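Local coordinates for protein UTP-glucose-1-phosphate uridylyltransferase 2 (PDB 3GUE) that probably catalyses the reversible formation of UDP-glucose and diphosphate from UTP and glucose 1-phosphate, and binds UDP-glucose, at residues M235-V246 with F300-N309; K376-L384 with I410-I420. All blocks are in the same frame, centred on the assembly; numbering follows the deposited sequence.

Contact 1: M235-V246 with F300-N309; sequences MHEKQLGFLMEV and FFNTNNIWIN. With UPG (uridine-5'-diphosphate-glucose), chain C.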
# COMPACT_ATOMS: atom_id res chain seq x y z
N MET A 235 9.60 16.17 12.99
CA MET A 235 8.17 16.06 13.27
C MET A 235 7.85 16.53 14.70
O MET A 235 6.91 17.31 14.94
CB MET A 235 7.77 14.60 13.10
CG MET A 235 6.29 14.35 13.28
SD MET A 235 6.00 12.60 13.47
CE MET A 235 4.20 12.65 13.71
N HIS A 236 8.65 16.03 15.63
CA HIS A 236 8.58 16.44 17.03
C HIS A 236 8.85 17.96 17.29
O HIS A 236 8.13 18.60 18.07
CB HIS A 236 9.57 15.57 17.81
CG HIS A 236 9.61 15.87 19.27
ND1 HIS A 236 8.62 15.47 20.15
CD2 HIS A 236 10.54 16.50 20.02
CE1 HIS A 236 8.93 15.88 21.37
NE2 HIS A 236 10.09 16.50 21.31
N GLU A 237 9.87 18.51 16.64
CA GLU A 237 10.24 19.92 16.79
C GLU A 237 9.15 20.86 16.29
O GLU A 237 8.94 21.91 16.87
CB GLU A 237 11.52 20.24 15.99
CG GLU A 237 12.83 19.85 16.64
CD GLU A 237 13.82 19.33 15.60
OE1 GLU A 237 13.68 19.71 14.41
OE2 GLU A 237 14.71 18.53 15.99
N LYS A 238 8.50 20.48 15.19
CA LYS A 238 7.33 21.20 14.66
C LYS A 238 6.01 20.79 15.34
O LYS A 238 4.93 21.25 14.93
CB LYS A 238 7.23 20.99 13.14
CG LYS A 238 8.46 21.47 12.34
CD LYS A 238 8.67 23.00 12.37
CE LYS A 238 7.65 23.76 11.50
NZ LYS A 238 7.55 23.29 10.07
N GLN A 239 6.11 19.92 16.36
CA GLN A 239 4.95 19.41 17.13
C GLN A 239 3.81 18.92 16.21
O GLN A 239 2.63 19.29 16.40
CB GLN A 239 4.40 20.47 18.11
CG GLN A 239 5.34 20.98 19.24
CD GLN A 239 5.01 22.42 19.66
OE1 GLN A 239 4.86 23.31 18.81
NE2 GLN A 239 4.90 22.66 20.96
N LEU A 240 4.18 18.10 15.23
CA LEU A 240 3.23 17.56 14.25
C LEU A 240 2.54 16.32 14.79
O LEU A 240 3.18 15.53 15.49
CB LEU A 240 3.95 17.15 12.96
CG LEU A 240 4.82 18.13 12.17
CD1 LEU A 240 5.20 17.47 10.86
CD2 LEU A 240 4.06 19.41 11.94
N GLY A 241 1.25 16.16 14.46
CA GLY A 241 0.51 14.94 14.76
C GLY A 241 0.68 13.88 13.69
O GLY A 241 0.52 12.68 13.93
N PHE A 242 1.01 14.33 12.49
CA PHE A 242 1.00 13.49 11.31
C PHE A 242 1.99 14.07 10.30
O PHE A 242 1.97 15.28 10.01
CB PHE A 242 -0.44 13.47 10.77
CG PHE A 242 -0.64 12.71 9.48
CD1 PHE A 242 -1.28 11.48 9.47
CD2 PHE A 242 -0.27 13.28 8.28
CE1 PHE A 242 -1.53 10.80 8.26
CE2 PHE A 242 -0.47 12.61 7.06
CZ PHE A 242 -1.12 11.37 7.04
N LEU A 243 2.90 13.21 9.84
CA LEU A 243 3.80 13.52 8.77
C LEU A 243 3.69 12.44 7.69
O LEU A 243 3.86 11.26 7.96
CB LEU A 243 5.24 13.64 9.28
CG LEU A 243 6.31 14.22 8.35
CD1 LEU A 243 7.39 14.88 9.15
CD2 LEU A 243 6.92 13.19 7.36
N MET A 244 3.40 12.87 6.46
CA MET A 244 3.40 11.98 5.28
C MET A 244 4.66 12.14 4.42
O MET A 244 4.97 13.26 4.00
CB MET A 244 2.19 12.33 4.40
CG MET A 244 2.18 11.59 3.07
SD MET A 244 0.85 12.11 1.97
CE MET A 244 -0.59 11.52 2.86
N GLU A 245 5.37 11.05 4.12
CA GLU A 245 6.46 11.12 3.16
C GLU A 245 5.86 11.01 1.75
O GLU A 245 5.01 10.16 1.54
CB GLU A 245 7.51 10.00 3.39
CG GLU A 245 8.10 9.88 4.79
CD GLU A 245 9.31 8.95 4.79
OE1 GLU A 245 9.48 8.20 3.80
OE2 GLU A 245 10.12 9.00 5.75
N VAL A 246 6.24 11.91 0.85
CA VAL A 246 5.88 11.83 -0.58
C VAL A 246 7.13 11.80 -1.46
O VAL A 246 8.21 12.24 -1.04
CB VAL A 246 4.99 13.02 -1.04
CG1 VAL A 246 3.66 13.05 -0.30
CG2 VAL A 246 5.73 14.38 -0.89
N PHE A 300 3.25 15.13 -6.55
CA PHE A 300 3.60 14.64 -5.21
C PHE A 300 2.79 13.39 -4.83
O PHE A 300 1.59 13.45 -4.55
CB PHE A 300 3.48 15.76 -4.18
CG PHE A 300 4.39 16.92 -4.45
CD1 PHE A 300 5.78 16.76 -4.46
CD2 PHE A 300 3.87 18.18 -4.71
CE1 PHE A 300 6.62 17.82 -4.73
CE2 PHE A 300 4.72 19.29 -4.95
CZ PHE A 300 6.09 19.10 -4.97
N PHE A 301 3.48 12.26 -4.84
CA PHE A 301 2.84 10.94 -4.72
C PHE A 301 3.09 10.38 -3.32
O PHE A 301 4.23 10.26 -2.90
CB PHE A 301 3.41 9.98 -5.79
CG PHE A 301 2.47 8.86 -6.19
CD1 PHE A 301 1.38 9.10 -7.03
CD2 PHE A 301 2.71 7.57 -5.76
CE1 PHE A 301 0.54 8.06 -7.39
CE2 PHE A 301 1.87 6.53 -6.13
CZ PHE A 301 0.80 6.76 -6.95
N ASN A 302 2.01 10.04 -2.63
CA ASN A 302 2.08 9.41 -1.31
C ASN A 302 2.81 8.04 -1.33
O ASN A 302 2.44 7.14 -2.09
CB ASN A 302 0.66 9.27 -0.74
CG ASN A 302 0.65 8.59 0.60
OD1 ASN A 302 1.62 8.71 1.41
ND2 ASN A 302 -0.47 7.87 0.89
N THR A 303 3.85 7.93 -0.50
CA THR A 303 4.61 6.69 -0.33
C THR A 303 3.87 5.76 0.63
O THR A 303 4.15 4.57 0.66
CB THR A 303 6.01 6.93 0.24
OG1 THR A 303 5.91 7.38 1.60
CG2 THR A 303 6.86 7.94 -0.59
N ASN A 304 2.95 6.33 1.43
CA ASN A 304 2.27 5.65 2.56
C ASN A 304 3.24 5.33 3.74
O ASN A 304 2.89 4.61 4.67
CB ASN A 304 1.40 4.43 2.10
CG ASN A 304 -0.05 4.45 2.71
OD1 ASN A 304 -0.56 5.52 3.08
ND2 ASN A 304 -0.69 3.28 2.84
N ASN A 305 4.46 5.86 3.66
CA ASN A 305 5.36 5.96 4.81
C ASN A 305 4.80 7.13 5.64
O ASN A 305 5.04 8.31 5.29
CB ASN A 305 6.81 6.32 4.39
CG ASN A 305 7.47 5.27 3.45
OD1 ASN A 305 7.05 4.12 3.33
ND2 ASN A 305 8.53 5.70 2.79
N ILE A 306 4.08 6.82 6.71
CA ILE A 306 3.42 7.84 7.55
C ILE A 306 3.82 7.73 9.02
O ILE A 306 3.72 6.67 9.62
CB ILE A 306 1.86 7.72 7.50
CG1 ILE A 306 1.31 7.60 6.06
CG2 ILE A 306 1.21 8.85 8.27
CD1 ILE A 306 1.60 8.79 5.20
N TRP A 307 4.21 8.87 9.59
CA TRP A 307 4.47 9.02 11.03
C TRP A 307 3.27 9.60 11.75
O TRP A 307 2.75 10.67 11.38
CB TRP A 307 5.63 9.97 11.27
CG TRP A 307 7.01 9.41 11.00
CD1 TRP A 307 7.71 9.45 9.83
CD2 TRP A 307 7.87 8.78 11.96
NE1 TRP A 307 8.93 8.87 9.99
CE2 TRP A 307 9.06 8.44 11.28
CE3 TRP A 307 7.74 8.43 13.31
CZ2 TRP A 307 10.12 7.76 11.91
CZ3 TRP A 307 8.81 7.77 13.95
CH2 TRP A 307 9.99 7.45 13.24
N ILE A 308 2.88 8.93 12.82
CA ILE A 308 1.84 9.49 13.66
C ILE A 308 2.32 9.67 15.10
O ILE A 308 3.15 8.90 15.61
CB ILE A 308 0.49 8.69 13.56
CG1 ILE A 308 0.66 7.25 14.02
CG2 ILE A 308 -0.13 8.77 12.08
CD1 ILE A 308 -0.70 6.50 14.21
N ASN A 309 1.85 10.74 15.71
CA ASN A 309 1.97 10.95 17.14
C ASN A 309 0.77 10.26 17.79
O ASN A 309 -0.41 10.57 17.49
CB ASN A 309 2.05 12.45 17.48
CG ASN A 309 2.20 12.72 19.00
OD1 ASN A 309 1.36 12.33 19.78
ND2 ASN A 309 3.29 13.34 19.39
N1 UPG C . -3.77 -3.13 3.51
C2 UPG C . -4.20 -3.43 4.82
N3 UPG C . -5.56 -3.43 5.05
C4 UPG C . -6.49 -3.14 4.08
C5 UPG C . -6.07 -2.82 2.79
C6 UPG C . -4.71 -2.81 2.49
O2 UPG C . -3.45 -3.73 5.76
O4 UPG C . -7.69 -3.18 4.40
C1C UPG C . -2.30 -3.12 3.20
C2C UPG C . -1.76 -3.85 1.97
O2C UPG C . -1.60 -5.25 2.23
C3C UPG C . -0.41 -3.15 1.83
C4C UPG C . -0.74 -1.71 2.18
O4C UPG C . -1.96 -1.74 2.97
O3C UPG C . 0.48 -3.67 2.82
C5C UPG C . -1.02 -0.85 0.91
O5C UPG C . -2.19 -1.21 0.23
PA UPG C . -2.23 -1.25 -1.39
O1A UPG C . -1.01 -2.00 -1.79
O2A UPG C . -3.54 -1.68 -1.89
O3A UPG C . -1.98 0.33 -1.76
PB UPG C . -3.11 1.49 -1.96
O1B UPG C . -3.97 1.50 -0.77
O2B UPG C . -3.72 1.43 -3.32
O3B UPG C . -2.13 2.77 -2.02
C1' UPG C . -1.35 3.13 -0.82
C2' UPG C . -1.73 4.54 -0.40
C3' UPG C . -1.46 5.46 -1.58
C4' UPG C . 0.04 5.40 -1.92
C5' UPG C . 0.46 3.94 -2.24
C6' UPG C . 1.96 3.81 -2.26
O2' UPG C . -3.12 4.62 -0.04
O3' UPG C . -1.90 6.77 -1.25
O4' UPG C . 0.33 6.23 -3.03
O5' UPG C . 0.03 3.00 -1.21
O6' UPG C . 2.31 2.59 -2.91
O HOH W 1 4.71 15.81 17.67
O HOH W 2 10.91 8.20 8.07
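Leu243 and Trp307 form the antiparallel hydrogen-bonded pair of two neighbouring strands, with Leu243 N giving to Trp307 O (3.0 Å) and Trp307 N to Leu243 O. Glu245 N bonds to Asn305 O, nearly end-on to the carbonyl. The register then shifts by two residues at a beta bulge. There Glu245 O takes two bonds from one face of its plane, from Thr303 N and from Thr303 OG1 (2.9 Å).

Among polar side chains, Asn305 ND2 reaches Glu245 OE1 at 2.9 Å, from above the carboxylate plane. The two flat groups stand 76° apart. Glu245 OE2 is bridged by a water to Trp307 NE1 and also pairs with Arg371.

Apolar contacts lie on both sheet faces. Ile306 CG2 sits over the Phe242 ring, 3.8 Å from its centroid. The extended Met235 chain, with CG anti to the backbone N (chi1 -176°), brings SD to 3.4 Å from Trp307 CB.

Beside the bulge, Asn302 ND2 donates to O3' of UDP-glucose (2.8 Å), and O4' donates to Asn302 O in a very short bond. Amide, water and arginine meet the buried Glu245 carboxylate, which probably favours its ionised form, while Asn302 binds two neighbouring glucose hydroxyls.

Contact 2: K376-L384 with I410-I420; sequences KTCSDLLAL and IDLDGEHYKMI. With UPG (uridine-5'-diphosphate-glucose), chain C.
Ile410 packs on the first turns of helix 378-384 with both of its branches. CG2 lies 3.7 Å from Leu382 CD2 and also meets Ser379 CB. The other branch, with CG1 anti to the carbonyl carbon (chi1 -52°), carries CD1 to 3.6 Å from Ala383 CB. Ile410 O lies close to Ser379 CB. A water links this carbonyl and Leu412 N to Ser379 OG. The same hydroxyl is hydrogen-bonded to Thr377 OG1, the N-cap of the helix.

Leu412 is the second apolar residue that the strand turns to the helix. Its CD1 lies 3.8 Å from Ser379 CA and also touches Leu382 CD2. The Leu382 side chain therefore meets both Ile410 and Leu412. The chain then leaves the helix through the turn at Asp413 and returns at Tyr417, whose O is 3.3 Å from Cys378 CB. Lys418 O approaches Cys378 SG at 3.4 Å. A water donates to Lys418 O and accepts from Cys378 N in the first turn of the helix. Ile420 closes the segment, its CD1 4.0 Å from Leu381 CD2. Phe423 of helix 420-427 continues this apolar surface.

At the start of the helix, Thr377 and Asp380 form a capping box. Asp380 OD2 also holds Lys376 N, just behind the lysine side chain whose NZ donates to UDP-glucose O1A at 2.8 Å. The arrangement is a capped helix packed against the first strand of the C-terminal parallel sheet, with the helix start next to the nucleotide-sugar site of a GT-A-type uridylyltransferase.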
# COMPACT_ATOMS: atom_id res chain seq x y z
N LYS A 376 2.38 -2.73 -6.34
CA LYS A 376 0.92 -2.75 -6.43
C LYS A 376 0.49 -3.74 -7.51
O LYS A 376 -0.61 -4.33 -7.42
CB LYS A 376 0.38 -1.36 -6.84
CG LYS A 376 0.95 -0.18 -6.13
CD LYS A 376 0.42 -0.10 -4.73
CE LYS A 376 1.43 -0.59 -3.72
NZ LYS A 376 1.00 -0.15 -2.37
N THR A 377 1.37 -3.94 -8.48
CA THR A 377 1.06 -4.76 -9.65
C THR A 377 2.19 -5.75 -9.98
O THR A 377 3.29 -5.70 -9.39
CB THR A 377 0.85 -3.90 -10.92
OG1 THR A 377 2.08 -3.27 -11.26
CG2 THR A 377 -0.25 -2.86 -10.72
N CYS A 378 1.91 -6.65 -10.92
CA CYS A 378 2.88 -7.63 -11.39
C CYS A 378 3.99 -6.93 -12.18
O CYS A 378 5.13 -7.39 -12.14
CB CYS A 378 2.21 -8.74 -12.21
SG CYS A 378 1.27 -9.98 -11.30
N SER A 379 3.66 -5.82 -12.87
CA SER A 379 4.67 -4.92 -13.48
C SER A 379 5.69 -4.34 -12.51
O SER A 379 6.88 -4.29 -12.83
CB SER A 379 4.07 -3.80 -14.36
OG SER A 379 2.92 -3.17 -13.81
N ASP A 380 5.21 -3.95 -11.33
CA ASP A 380 6.05 -3.49 -10.22
C ASP A 380 6.91 -4.61 -9.69
O ASP A 380 8.11 -4.40 -9.38
CB ASP A 380 5.18 -2.98 -9.06
CG ASP A 380 4.46 -1.67 -9.34
OD1 ASP A 380 4.94 -0.83 -10.11
OD2 ASP A 380 3.38 -1.46 -8.75
N LEU A 381 6.29 -5.79 -9.58
CA LEU A 381 6.94 -7.02 -9.09
C LEU A 381 8.09 -7.45 -9.97
O LEU A 381 9.12 -7.87 -9.46
CB LEU A 381 5.94 -8.16 -8.98
CG LEU A 381 6.51 -9.47 -8.43
CD1 LEU A 381 7.03 -9.24 -7.00
CD2 LEU A 381 5.41 -10.56 -8.50
N LEU A 382 7.85 -7.40 -11.29
CA LEU A 382 8.89 -7.60 -12.29
C LEU A 382 10.10 -6.69 -12.05
O LEU A 382 11.27 -7.17 -12.12
CB LEU A 382 8.34 -7.36 -13.71
CG LEU A 382 9.31 -7.30 -14.90
CD1 LEU A 382 10.17 -8.57 -14.97
CD2 LEU A 382 8.52 -7.10 -16.23
N ALA A 383 9.84 -5.40 -11.79
CA ALA A 383 10.93 -4.42 -11.60
C ALA A 383 11.69 -4.74 -10.31
O ALA A 383 12.93 -4.74 -10.32
CB ALA A 383 10.42 -2.97 -11.59
N LEU A 384 10.95 -5.10 -9.26
CA LEU A 384 11.57 -5.40 -7.97
C LEU A 384 12.47 -6.63 -8.02
O LEU A 384 13.60 -6.63 -7.47
CB LEU A 384 10.52 -5.58 -6.88
CG LEU A 384 11.07 -5.46 -5.45
CD1 LEU A 384 11.68 -4.08 -5.19
CD2 LEU A 384 9.95 -5.69 -4.48
N ILE A 410 7.23 0.17 -16.72
CA ILE A 410 6.83 -1.17 -17.24
C ILE A 410 5.31 -1.27 -17.47
O ILE A 410 4.51 -1.19 -16.51
CB ILE A 410 7.36 -2.31 -16.32
CG1 ILE A 410 8.87 -2.15 -16.06
CG2 ILE A 410 7.04 -3.73 -16.92
CD1 ILE A 410 9.46 -3.12 -15.01
N ASP A 411 4.92 -1.43 -18.75
CA ASP A 411 3.52 -1.64 -19.14
C ASP A 411 3.35 -3.07 -19.65
O ASP A 411 3.79 -3.45 -20.76
CB ASP A 411 3.08 -0.60 -20.19
CG ASP A 411 1.65 -0.83 -20.72
OD1 ASP A 411 0.93 -1.75 -20.29
OD2 ASP A 411 1.24 -0.07 -21.60
N LEU A 412 2.71 -3.87 -18.80
CA LEU A 412 2.47 -5.28 -19.13
C LEU A 412 0.97 -5.43 -19.51
O LEU A 412 0.09 -5.02 -18.75
CB LEU A 412 2.87 -6.18 -17.95
CG LEU A 412 4.35 -6.33 -17.51
CD1 LEU A 412 4.54 -7.34 -16.38
CD2 LEU A 412 5.28 -6.68 -18.68
N ASP A 413 0.74 -5.99 -20.71
CA ASP A 413 -0.58 -6.29 -21.26
C ASP A 413 -1.55 -6.78 -20.16
O ASP A 413 -1.34 -7.85 -19.55
CB ASP A 413 -0.42 -7.36 -22.37
CG ASP A 413 -1.65 -7.54 -23.21
OD1 ASP A 413 -2.78 -7.32 -22.68
OD2 ASP A 413 -1.50 -7.94 -24.40
N GLY A 414 -2.59 -5.98 -19.90
CA GLY A 414 -3.59 -6.32 -18.88
C GLY A 414 -4.40 -7.59 -19.11
O GLY A 414 -4.98 -8.13 -18.16
N GLU A 415 -4.43 -8.07 -20.35
CA GLU A 415 -5.12 -9.32 -20.72
C GLU A 415 -4.30 -10.58 -20.40
O GLU A 415 -4.81 -11.70 -20.42
CB GLU A 415 -5.47 -9.31 -22.21
CG GLU A 415 -6.34 -8.14 -22.66
CD GLU A 415 -6.66 -8.18 -24.15
OE1 GLU A 415 -6.04 -8.98 -24.88
OE2 GLU A 415 -7.55 -7.42 -24.60
N HIS A 416 -3.00 -10.39 -20.14
CA HIS A 416 -2.09 -11.52 -19.97
C HIS A 416 -1.28 -11.55 -18.67
O HIS A 416 -0.89 -12.63 -18.20
CB HIS A 416 -1.11 -11.60 -21.15
CG HIS A 416 -1.78 -11.85 -22.47
ND1 HIS A 416 -1.61 -11.03 -23.56
CD2 HIS A 416 -2.65 -12.81 -22.85
CE1 HIS A 416 -2.33 -11.48 -24.57
NE2 HIS A 416 -2.97 -12.57 -24.17
N TYR A 417 -1.00 -10.38 -18.10
CA TYR A 417 0.05 -10.27 -17.07
C TYR A 417 -0.42 -9.70 -15.75
O TYR A 417 0.39 -9.45 -14.84
CB TYR A 417 1.22 -9.43 -17.61
CG TYR A 417 1.77 -10.05 -18.88
CD1 TYR A 417 2.34 -11.32 -18.85
CD2 TYR A 417 1.67 -9.40 -20.10
CE1 TYR A 417 2.84 -11.91 -20.00
CE2 TYR A 417 2.14 -9.99 -21.27
CZ TYR A 417 2.72 -11.24 -21.20
OH TYR A 417 3.21 -11.83 -22.33
N LYS A 418 -1.72 -9.47 -15.65
CA LYS A 418 -2.26 -8.74 -14.53
C LYS A 418 -2.36 -9.70 -13.35
O LYS A 418 -1.97 -9.36 -12.23
CB LYS A 418 -3.60 -8.09 -14.91
CG LYS A 418 -4.51 -7.77 -13.73
CD LYS A 418 -5.55 -6.72 -14.07
CE LYS A 418 -6.26 -6.29 -12.81
NZ LYS A 418 -5.32 -6.02 -11.67
N MET A 419 -2.81 -10.92 -13.65
CA MET A 419 -2.89 -11.99 -12.67
C MET A 419 -1.54 -12.68 -12.55
O MET A 419 -0.82 -12.82 -13.55
CB MET A 419 -3.97 -12.99 -13.05
CG MET A 419 -5.40 -12.42 -13.19
SD MET A 419 -6.24 -11.91 -11.66
CE MET A 419 -5.81 -10.16 -11.66
N ILE A 420 -1.17 -13.09 -11.33
CA ILE A 420 0.20 -13.59 -11.10
C ILE A 420 0.49 -14.84 -11.92
O ILE A 420 1.63 -15.06 -12.34
CB ILE A 420 0.59 -13.79 -9.58
CG1 ILE A 420 2.02 -14.37 -9.50
CG2 ILE A 420 -0.35 -14.72 -8.90
CD1 ILE A 420 2.95 -13.74 -8.51
N1 UPG C . -3.77 -3.13 3.51
C2 UPG C . -4.20 -3.43 4.82
N3 UPG C . -5.56 -3.43 5.05
C4 UPG C . -6.49 -3.14 4.08
C5 UPG C . -6.07 -2.82 2.79
C6 UPG C . -4.71 -2.81 2.49
O2 UPG C . -3.45 -3.73 5.76
O4 UPG C . -7.69 -3.18 4.40
C1C UPG C . -2.30 -3.12 3.20
C2C UPG C . -1.76 -3.85 1.97
O2C UPG C . -1.60 -5.25 2.23
C3C UPG C . -0.41 -3.15 1.83
C4C UPG C . -0.74 -1.71 2.18
O4C UPG C . -1.96 -1.74 2.97
O3C UPG C . 0.48 -3.67 2.82
C5C UPG C . -1.02 -0.85 0.91
O5C UPG C . -2.19 -1.21 0.23
PA UPG C . -2.23 -1.25 -1.39
O1A UPG C . -1.01 -2.00 -1.79
O2A UPG C . -3.54 -1.68 -1.89
O3A UPG C . -1.98 0.33 -1.76
PB UPG C . -3.11 1.49 -1.96
O1B UPG C . -3.97 1.50 -0.77
O2B UPG C . -3.72 1.43 -3.32
O3B UPG C . -2.13 2.77 -2.02
C1' UPG C . -1.35 3.13 -0.82
C2' UPG C . -1.73 4.54 -0.40
C3' UPG C . -1.46 5.46 -1.58
C4' UPG C . 0.04 5.40 -1.92
C5' UPG C . 0.46 3.94 -2.24
C6' UPG C . 1.96 3.81 -2.26
O2' UPG C . -3.12 4.62 -0.04
O3' UPG C . -1.90 6.77 -1.25
O4' UPG C . 0.33 6.23 -3.03
O5' UPG C . 0.03 3.00 -1.21
O6' UPG C . 2.31 2.59 -2.91
O HOH W 3 -1.05 -6.84 -11.83
O HOH W 4 1.71 -2.87 -16.34

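Contacts 1 and 2 do not touch. Their centres are 30 Å apart, on opposite sides of the centre of the chain, and their nearest atoms are about 6 Å apart. UDP-glucose bridges them. Contact 1 belongs to the mixed central sheet and supplies Asn302 to the glucose. Contact 2 joins a helix to the outer strand of the parallel C-terminal sheet and supplies Lys376, which reaches the diphosphate and also O6' of the sugar. Asp221 forms a salt bridge with this lysine. Asn219, His191 and Glu280 add further bonds to the ligand. In sequence, contact 1 closes before contact 2 opens. Together they bring Asn302 and Lys376, far apart in sequence, to one ligand.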